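Local coordinates for protein CurF (Lyngbya majuscula, PDB 2Q35) that probably decarboxylates an acyl intermediate during polyketide chain beta-branching, as the crotonase-like ECH2 domain of CurF, at residues L9-V14 with L188-A193; Q47-I52 with S195-L200. The protein carries 1 engineered substitution. One frame throughout, in Å; residues are numbered along the deposited sequence.

Interaction 1: L9-V14 with L188-A193; sequences LGNGVV and LGQKIA
Gln190 offers both ends of its amide to the hairpin turn: NE2 donates to Gly10 O (3.1 Å, 160° at the hydrogen), and OE1 accepts from Asn11 ND2 (2.9 Å). The two amide planes stand almost perpendicular, 81° apart, and each NH2 meets its acceptor from above the carbonyl plane. Gly10 O takes a second bond on its opposite face, from Val13 N, the closing bond of the type I' turn from Gly10 to Val13. The Gln190 chain reaches this turn by bending at chi2 (-65°), which brings the amide alongside Val13 CG2. With an alanine in place of Gln190, the Asn11 amide would probably lose its acceptor and be free to turn, and Gly10 O would lose its side-chain donor. A water links Asn11 O, at 2.8 Å, to Ala193 O.

The apolar contacts are few. Val13 CG2 packs on Ala193 CB at 3.7 Å, and the same methyl sits 3.5 Å from Gln190 NE2. Gly189, with no side chain, lets the helix come close, Val13 CA and Gly189 CA being 6.3 Å apart.

Leu9 and Gly10 both face Val13 in a classic beta bulge, so the arrangement is a bulged beta hairpin, strands 4-10 and 13-18, docked through its turn on the C-terminal end of helix 178-192 in a crotonase fold.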
loop_
_atom_site.group_PDB
_atom_site.type_symbol
_atom_site.label_atom_id
_atom_site.label_comp_id
_atom_site.label_asym_id
_atom_site.label_seq_id
_atom_site.Cartn_x
_atom_site.Cartn_y
_atom_site.Cartn_z
ATOM N N LEU A 9 26.549 -3.706 20.329
ATOM C CA LEU A 9 26.899 -4.638 19.251
ATOM C C LEU A 9 28.016 -4.129 18.346
ATOM O O LEU A 9 28.509 -4.903 17.485
ATOM C CB LEU A 9 25.664 -4.962 18.411
ATOM C CG LEU A 9 24.479 -5.524 19.193
ATOM C CD1 LEU A 9 23.371 -5.885 18.236
ATOM C CD2 LEU A 9 24.893 -6.681 20.089
ATOM N N GLY A 10 28.437 -2.871 18.551
ATOM C CA GLY A 10 29.504 -2.276 17.745
ATOM C C GLY A 10 28.981 -1.316 16.682
ATOM O O GLY A 10 27.870 -1.498 16.183
ATOM N N ASN A 11 29.821 -0.334 16.326
ATOM C CA ASN A 11 29.519 0.639 15.270
ATOM C C ASN A 11 28.254 1.431 15.538
ATOM O O ASN A 11 27.626 1.937 14.603
ATOM C CB ASN A 11 29.417 -0.077 13.929
ATOM C CG ASN A 11 30.641 -0.930 13.661
ATOM O OD1 ASN A 11 31.767 -0.458 13.838
ATOM N ND2 ASN A 11 30.429 -2.187 13.249
ATOM N N GLY A 12 27.900 1.550 16.818
ATOM C CA GLY A 12 26.721 2.340 17.194
ATOM C C GLY A 12 25.408 1.567 17.199
ATOM O O GLY A 12 24.349 2.129 17.445
ATOM N N VAL A 13 25.454 0.261 16.920
ATOM C CA VAL A 13 24.239 -0.566 16.995
ATOM C C VAL A 13 24.130 -1.121 18.415
ATOM O O VAL A 13 25.120 -1.656 18.981
ATOM C CB VAL A 13 24.285 -1.747 15.964
ATOM C CG1 VAL A 13 23.021 -2.563 16.012
ATOM C CG2 VAL A 13 24.453 -1.205 14.562
ATOM N N VAL A 14 22.946 -1.013 18.999
ATOM C CA VAL A 14 22.722 -1.550 20.358
ATOM C C VAL A 14 21.500 -2.444 20.401
ATOM O O VAL A 14 20.645 -2.366 19.532
ATOM C CB VAL A 14 22.649 -0.437 21.447
ATOM C CG1 VAL A 14 23.881 0.425 21.379
ATOM C CG2 VAL A 14 21.388 0.369 21.281
ATOM N N LEU A 188 20.974 -5.931 9.265
ATOM C CA LEU A 188 20.311 -4.739 8.762
ATOM C C LEU A 188 20.781 -3.528 9.571
ATOM O O LEU A 188 21.056 -2.466 8.982
ATOM C CB LEU A 188 18.793 -4.905 8.852
ATOM C CG LEU A 188 17.927 -3.689 8.469
ATOM C CD1 LEU A 188 18.212 -3.172 7.051
ATOM C CD2 LEU A 188 16.454 -4.057 8.679
ATOM N N GLY A 189 20.896 -3.688 10.888
ATOM C CA GLY A 189 21.287 -2.553 11.760
ATOM C C GLY A 189 22.679 -2.069 11.366
ATOM O O GLY A 189 22.940 -0.879 11.290
ATOM N N GLN A 190 23.586 -2.999 11.094
ATOM C CA GLN A 190 24.948 -2.597 10.743
ATOM C C GLN A 190 24.964 -1.826 9.421
ATOM O O GLN A 190 25.749 -0.895 9.260
ATOM C CB GLN A 190 25.878 -3.837 10.686
ATOM C CG GLN A 190 26.142 -4.434 12.094
ATOM C CD GLN A 190 26.923 -3.514 13.049
ATOM O OE1 GLN A 190 27.642 -2.616 12.624
ATOM N NE2 GLN A 190 26.790 -3.761 14.338
ATOM N N LYS A 191 24.099 -2.205 8.479
ATOM C CA LYS A 191 24.022 -1.467 7.207
ATOM C C LYS A 191 23.548 -0.056 7.462
ATOM O O LYS A 191 24.111 0.904 6.937
ATOM C CB LYS A 191 23.049 -2.117 6.239
ATOM C CG LYS A 191 23.553 -3.403 5.647
ATOM C CD LYS A 191 22.473 -4.047 4.825
ATOM C CE LYS A 191 22.952 -5.423 4.337
ATOM N NZ LYS A 191 22.007 -5.943 3.312
ATOM N N ILE A 192 22.499 0.043 8.259
ATOM C CA ILE A 192 21.923 1.370 8.571
ATOM C C ILE A 192 22.965 2.247 9.272
ATOM O O ILE A 192 23.088 3.452 8.955
ATOM C CB ILE A 192 20.646 1.228 9.387
ATOM C CG1 ILE A 192 19.559 0.566 8.534
ATOM C CG2 ILE A 192 20.141 2.617 9.864
ATOM C CD1 ILE A 192 18.294 0.194 9.344
ATOM N N ALA A 193 23.705 1.654 10.211
ATOM C CA ALA A 193 24.671 2.414 11.043
ATOM C C ALA A 193 25.867 2.960 10.269
ATOM O O ALA A 193 26.677 3.685 10.851
ATOM C CB ALA A 193 25.142 1.592 12.256
HETATM O O HOH W 1 28.997 3.671 12.911
#

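Interaction 2: Q47-I52 with S195-L200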
loop_
_atom_site.group_PDB
_atom_site.type_symbol
_atom_site.label_atom_id
_atom_site.label_comp_id
_atom_site.label_asym_id
_atom_site.label_seq_id
_atom_site.Cartn_x
_atom_site.Cartn_y
_atom_site.Cartn_z
ATOM N N GLN A 47 26.780 8.232 20.737
ATOM C CA GLN A 47 27.447 7.310 19.816
ATOM C C GLN A 47 26.487 6.261 19.250
ATOM O O GLN A 47 26.821 5.593 18.252
ATOM C CB GLN A 47 28.617 6.621 20.512
ATOM C CG GLN A 47 29.654 7.611 21.069
ATOM C CD GLN A 47 30.340 8.464 19.994
ATOM O OE1 GLN A 47 30.876 7.944 19.011
ATOM N NE2 GLN A 47 30.335 9.783 20.195
ATOM N N TYR A 48 25.324 6.093 19.884
ATOM C CA TYR A 48 24.371 5.088 19.421
ATOM C C TYR A 48 23.591 5.567 18.213
ATOM O O TYR A 48 23.134 6.736 18.173
ATOM C CB TYR A 48 23.421 4.657 20.534
ATOM C CG TYR A 48 24.083 4.023 21.728
ATOM C CD1 TYR A 48 25.395 3.531 21.666
ATOM C CD2 TYR A 48 23.370 3.842 22.913
ATOM C CE1 TYR A 48 25.990 2.901 22.791
ATOM C CE2 TYR A 48 23.934 3.207 24.007
ATOM C CZ TYR A 48 25.242 2.758 23.959
ATOM O OH TYR A 48 25.800 2.146 25.061
ATOM N N LYS A 49 23.426 4.667 17.235
ATOM C CA LYS A 49 22.803 5.007 15.961
ATOM C C LYS A 49 21.586 4.155 15.596
ATOM O O LYS A 49 20.738 4.606 14.821
ATOM C CB LYS A 49 23.807 4.903 14.787
ATOM C CG LYS A 49 24.977 5.841 14.839
ATOM C CD LYS A 49 25.784 5.536 13.594
ATOM C CE LYS A 49 26.869 6.515 13.335
ATOM N NZ LYS A 49 27.621 6.065 12.150
ATOM N N VAL A 50 21.555 2.899 16.062
ATOM C CA VAL A 50 20.445 1.955 15.718
ATOM C C VAL A 50 20.132 1.144 16.953
ATOM O O VAL A 50 21.050 0.679 17.635
ATOM C CB VAL A 50 20.823 0.987 14.536
ATOM C CG1 VAL A 50 19.645 0.081 14.182
ATOM C CG2 VAL A 50 21.261 1.751 13.289
ATOM N N VAL A 51 18.846 0.999 17.274
ATOM C CA VAL A 51 18.420 0.141 18.382
ATOM C C VAL A 51 17.768 -1.135 17.811
ATOM O O VAL A 51 16.912 -1.040 16.924
ATOM C CB VAL A 51 17.357 0.851 19.223
ATOM C CG1 VAL A 51 16.746 -0.138 20.227
ATOM C CG2 VAL A 51 17.950 2.057 19.934
ATOM N N ILE A 52 18.197 -2.309 18.281
ATOM C CA ILE A 52 17.496 -3.546 17.986
ATOM C C ILE A 52 16.720 -3.937 19.229
ATOM O O ILE A 52 17.321 -4.195 20.292
ATOM C CB ILE A 52 18.509 -4.652 17.585
ATOM C CG1 ILE A 52 19.243 -4.192 16.309
ATOM C CG2 ILE A 52 17.777 -6.000 17.317
ATOM C CD1 ILE A 52 20.281 -5.141 15.825
ATOM N N SER A 195 25.714 5.166 8.079
ATOM C CA SER A 195 25.421 6.590 7.865
ATOM C C SER A 195 25.750 7.421 9.092
ATOM O O SER A 195 25.710 6.915 10.215
ATOM C CB SER A 195 23.940 6.759 7.566
ATOM O OG SER A 195 23.603 6.193 6.315
ATOM N N PRO A 196 26.032 8.717 8.889
ATOM C CA PRO A 196 26.245 9.632 10.007
ATOM C C PRO A 196 24.990 9.707 10.871
ATOM O O PRO A 196 23.853 9.708 10.343
ATOM C CB PRO A 196 26.481 10.987 9.319
ATOM C CG PRO A 196 26.930 10.652 7.903
ATOM C CD PRO A 196 26.180 9.386 7.577
ATOM N N ARG A 197 25.191 9.781 12.182
ATOM C CA ARG A 197 24.066 9.829 13.103
ATOM C C ARG A 197 23.128 11.012 12.788
ATOM O O ARG A 197 21.900 10.841 12.791
ATOM C CB ARG A 197 24.558 9.922 14.549
ATOM C CG ARG A 197 23.454 9.729 15.554
ATOM C CD ARG A 197 23.981 9.840 16.960
ATOM N NE ARG A 197 22.958 9.612 17.982
ATOM C CZ ARG A 197 22.078 10.531 18.386
ATOM N NH1 ARG A 197 22.034 11.725 17.805
ATOM N NH2 ARG A 197 21.210 10.227 19.332
ATOM N N LEU A 198 23.708 12.178 12.491
ATOM C CA LEU A 198 22.926 13.386 12.184
ATOM C C LEU A 198 21.938 13.117 11.051
ATOM O O LEU A 198 20.777 13.531 11.120
ATOM C CB LEU A 198 23.833 14.579 11.804
ATOM C CG LEU A 198 23.123 15.947 11.823
ATOM C CD1 LEU A 198 23.017 16.484 13.245
ATOM C CD2 LEU A 198 23.827 16.977 10.940
ATOM N N SER A 199 22.404 12.386 10.030
ATOM C CA SER A 199 21.573 12.092 8.860
ATOM C C SER A 199 20.485 11.078 9.207
ATOM O O SER A 199 19.342 11.183 8.732
ATOM C CB SER A 199 22.446 11.567 7.715
ATOM O OG SER A 199 23.348 12.570 7.262
ATOM N N LEU A 200 20.832 10.094 10.035
ATOM C CA LEU A 200 19.830 9.097 10.478
ATOM C C LEU A 200 18.690 9.763 11.256
ATOM O O LEU A 200 17.511 9.477 11.012
ATOM C CB LEU A 200 20.479 8.002 11.306
ATOM C CG LEU A 200 21.409 7.065 10.515
ATOM C CD1 LEU A 200 22.175 6.190 11.538
ATOM C CD2 LEU A 200 20.627 6.228 9.547
#
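Lys49 NZ is gripped by two backbone carbonyls: it donates to Ser195 O at 2.8 Å, from above the carbonyl plane, and to Ala193 O just before the segment. The ammonium is thereby held over the link between helices 178-192 and 197-230, where the carbonyls would probably help to offset its charge. The Lys49 chain runs extended beyond CG (chi2 -180°), which carries NZ across to Ser195. On the way its CE passes 3.8 Å from Arg197 N, at the start of the helix, and its CG lies 4.1 Å from Arg197 CB.

A second long side chain reaches back the other way. With chi1 at -170°, Arg197 swings CG to the far side from its backbone N and then runs straight to NE, which donates to Tyr48 O at 2.9 Å. The carbonyl points almost straight at NE and lies near the guanidinium plane, at its edge, though the bond is bent, with 147° at the hydrogen. Arg197 NH2 forms a salt bridge with Glu90, so two partners restrain the turn of the guanidinium.

Leu200 supplies the apolar contact: its CD1 meets Lys49 CB at 3.9 Å. The same methyl lies 3.9 Å from Lys49 O, which is buried here without a polar partner in the model. At the subunit interface, Pro196 packs on Gly131 of a second subunit and Leu200 on Met128 of that subunit.

Pro196 takes the N-cap position, and its O accepts from Leu200 N in the first turn. The arrangement is a helix start with proline at the N-cap position, tied by exchanged basic side chains to the run leading into strand 50-54, and it fastens the long helix 197-230 to the core sheet of the crotonase fold.

In the fold
Interactions 1 and 2 lie on the same side of the chain's centre, about 8 Å apart between centres, and meet the same sheet through the neighbouring strands 13-18 and 50-54. Interaction 1 is the more exposed: amides and a water join a hairpin turn to the end of helix 178-192. Interaction 2 is buried and uses cationic side chains on backbone carbonyls at the start of the next helix, 197-230. A probable hydrogen bond from Lys49 N to Gly12 O (2.7 Å) joins the two directly, and Ile192 CG2 packs on Leu200 CD2 at 3.7 Å. Both touch the second subunit, so the two successive helices link sheet and subunit interface.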